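Local coordinates for mbDLG-3 protein (Monosiga brevicollis, PDB 6X1N), which probably binds the C-terminal tails of partner proteins through this PDZ domain, the third of a Dlg-type protein that may also bind protein kinases, at residues 38-43 and 59-64. Sequence-based numbering, arbitrary orientation.
Sequences IFISRI and DQILSM
Phe39 and Gln60 face each other as a non-hydrogen-bonded pair where strands 38-43 and 59-64 run antiparallel in the central sheet of the PDZ fold. The pairing joins strand 19-22, bonded to the other edge of strand 38-43 (Phe39 with Leu22) and typically lining the peptide groove in PDZ domains, to the rest of the sheet. Two backbone bonds bracket the pair: Ile61 N donates to Ile38 O (2.8 Å), tilted from the carbonyl plane, and Ile40 N to Asp59 O (2.9 Å) almost in line with the carbonyl. Where the strands diverge, a water takes hydrogens from Ile38 N and Gln60 NE2 while donating to Ile61 O.

With CG anti to the carbonyl carbon (chi1 -76°), the Phe39 ring turns back to set one face over Gln60 CA and CB. Gln60 CA makes a CH-pi contact 4.0 Å from the ring centroid, and Gln60 CB touches Phe39 CE2 at 3.7 Å. The Gln60 amide, tilted 26° from the ring plane, accepts from Asn96 ND2 at OE1. An alanine in place of Phe39 would probably abolish the CH-pi contact and open a gap over Gln60 CA and CB.

On the reverse side Ile38 meets Ala77 of helix 74-82 and Ile61 meets Leu93 of strand 88-95. Asp59, whose carboxylate pairs with Arg6, lays its CB alongside Ile40 CG1. Ile61 CD1 wedges in 3.9 Å from Ile38 CG2 and 3.6 Å from Ile40 CD1.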
loop_
_atom_site.group_PDB
_atom_site.type_symbol
_atom_site.label_atom_id
_atom_site.label_comp_id
_atom_site.label_asym_id
_atom_site.label_seq_id
_atom_site.Cartn_x
_atom_site.Cartn_y
_atom_site.Cartn_z
ATOM N N ILE A 38 0.471 -1.745 -6.344
ATOM C CA ILE A 38 1.211 -1.178 -5.222
ATOM C C ILE A 38 1.081 -2.126 -4.043
ATOM O O ILE A 38 -0.014 -2.632 -3.767
ATOM C CB ILE A 38 0.637 0.204 -4.864
ATOM C CG1 ILE A 38 0.749 1.161 -6.058
ATOM C CG2 ILE A 38 1.331 0.766 -3.620
ATOM C CD1 ILE A 38 2.165 1.319 -6.574
ATOM N N PHE A 39 2.188 -2.366 -3.336
ATOM C CA PHE A 39 2.231 -3.330 -2.241
ATOM C C PHE A 39 2.881 -2.747 -1.000
ATOM O O PHE A 39 3.766 -1.896 -1.090
ATOM C CB PHE A 39 2.991 -4.581 -2.674
ATOM C CG PHE A 39 2.183 -5.449 -3.561
ATOM C CD1 PHE A 39 1.988 -5.110 -4.882
ATOM C CD2 PHE A 39 1.557 -6.569 -3.061
ATOM C CE1 PHE A 39 1.189 -5.889 -5.686
ATOM C CE2 PHE A 39 0.774 -7.353 -3.868
ATOM C CZ PHE A 39 0.579 -7.013 -5.165
ATOM N N ILE A 40 2.442 -3.222 0.161
ATOM C CA ILE A 40 3.142 -2.942 1.409
ATOM C C ILE A 40 4.387 -3.812 1.445
ATOM O O ILE A 40 4.292 -5.044 1.367
ATOM C CB ILE A 40 2.244 -3.238 2.613
ATOM C CG1 ILE A 40 0.922 -2.474 2.515
ATOM C CG2 ILE A 40 3.011 -2.970 3.906
ATOM C CD1 ILE A 40 0.967 -1.068 2.917
ATOM N N SER A 41 5.555 -3.183 1.551
ATOM C CA SER A 41 6.818 -3.909 1.585
ATOM C C SER A 41 7.444 -4.010 2.972
ATOM O O SER A 41 8.406 -4.766 3.129
ATOM C CB SER A 41 7.822 -3.279 0.609
ATOM O OG SER A 41 7.979 -1.898 0.891
ATOM N N ARG A 42 6.941 -3.285 3.972
ATOM C CA ARG A 42 7.485 -3.441 5.317
ATOM C C ARG A 42 6.543 -2.766 6.292
ATOM O O ARG A 42 6.014 -1.693 6.005
ATOM C CB ARG A 42 8.863 -2.766 5.414
ATOM C CG ARG A 42 9.674 -3.131 6.634
ATOM C CD ARG A 42 10.252 -4.522 6.547
ATOM N NE ARG A 42 11.183 -4.713 7.659
ATOM C CZ ARG A 42 12.506 -4.809 7.544
ATOM N NH1 ARG A 42 13.085 -4.781 6.352
ATOM N NH2 ARG A 42 13.250 -4.966 8.632
ATOM N N ILE A 43 6.359 -3.387 7.454
ATOM C CA ILE A 43 5.686 -2.754 8.586
ATOM C C ILE A 43 6.763 -2.314 9.566
ATOM O O ILE A 43 7.530 -3.147 10.063
ATOM C CB ILE A 43 4.705 -3.715 9.268
ATOM C CG1 ILE A 43 3.694 -4.261 8.258
ATOM C CG2 ILE A 43 4.000 -3.016 10.413
ATOM C CD1 ILE A 43 2.859 -3.189 7.550
ATOM N N ASP A 59 0.488 -7.042 1.412
ATOM C CA ASP A 59 -0.827 -6.554 1.017
ATOM C C ASP A 59 -0.709 -5.756 -0.273
ATOM O O ASP A 59 0.207 -4.940 -0.436
ATOM C CB ASP A 59 -1.386 -5.581 2.060
ATOM C CG ASP A 59 -1.902 -6.254 3.307
ATOM O OD1 ASP A 59 -2.086 -7.493 3.312
ATOM O OD2 ASP A 59 -2.191 -5.499 4.258
ATOM N N GLN A 60 -1.662 -5.957 -1.179
ATOM C CA GLN A 60 -1.839 -5.012 -2.268
ATOM C C GLN A 60 -2.663 -3.840 -1.763
ATOM O O GLN A 60 -3.700 -4.035 -1.111
ATOM C CB GLN A 60 -2.530 -5.670 -3.458
ATOM C CG GLN A 60 -2.692 -4.680 -4.594
ATOM C CD GLN A 60 -2.973 -5.310 -5.938
ATOM O OE1 GLN A 60 -3.193 -6.517 -6.047
ATOM N NE2 GLN A 60 -2.978 -4.481 -6.982
ATOM N N ILE A 61 -2.181 -2.625 -2.031
ATOM C CA ILE A 61 -2.946 -1.415 -1.760
ATOM C C ILE A 61 -3.794 -1.166 -3.002
ATOM O O ILE A 61 -3.308 -0.646 -4.006
ATOM C CB ILE A 61 -2.050 -0.214 -1.460
ATOM C CG1 ILE A 61 -1.006 -0.530 -0.384
ATOM C CG2 ILE A 61 -2.922 0.956 -1.032
ATOM C CD1 ILE A 61 -0.119 0.679 -0.029
ATOM N N LEU A 62 -5.073 -1.530 -2.934
ATOM C CA LEU A 62 -5.951 -1.353 -4.087
ATOM C C LEU A 62 -6.308 0.113 -4.286
ATOM O O LEU A 62 -6.427 0.588 -5.425
ATOM C CB LEU A 62 -7.210 -2.202 -3.924
ATOM C CG LEU A 62 -6.952 -3.710 -3.891
ATOM C CD1 LEU A 62 -8.183 -4.476 -3.388
ATOM C CD2 LEU A 62 -6.535 -4.218 -5.261
ATOM N N SER A 63 -6.483 0.852 -3.193
ATOM C CA SER A 63 -6.753 2.276 -3.289
ATOM C C SER A 63 -6.240 2.954 -2.032
ATOM O O SER A 63 -6.088 2.325 -0.980
ATOM C CB SER A 63 -8.250 2.543 -3.479
ATOM O OG SER A 63 -8.983 2.047 -2.379
ATOM N N MET A 64 -5.969 4.250 -2.159
ATOM C CA MET A 64 -5.527 5.066 -1.042
ATOM C C MET A 64 -6.148 6.441 -1.198
ATOM O O MET A 64 -6.009 7.069 -2.250
ATOM C CB MET A 64 -4.004 5.202 -1.041
ATOM C CG MET A 64 -3.473 6.056 0.093
ATOM S SD MET A 64 -1.697 6.353 0.020
ATOM C CE MET A 64 -1.054 4.679 0.137
HETATM O O HOH W 1 -2.409 -1.551 -6.472
#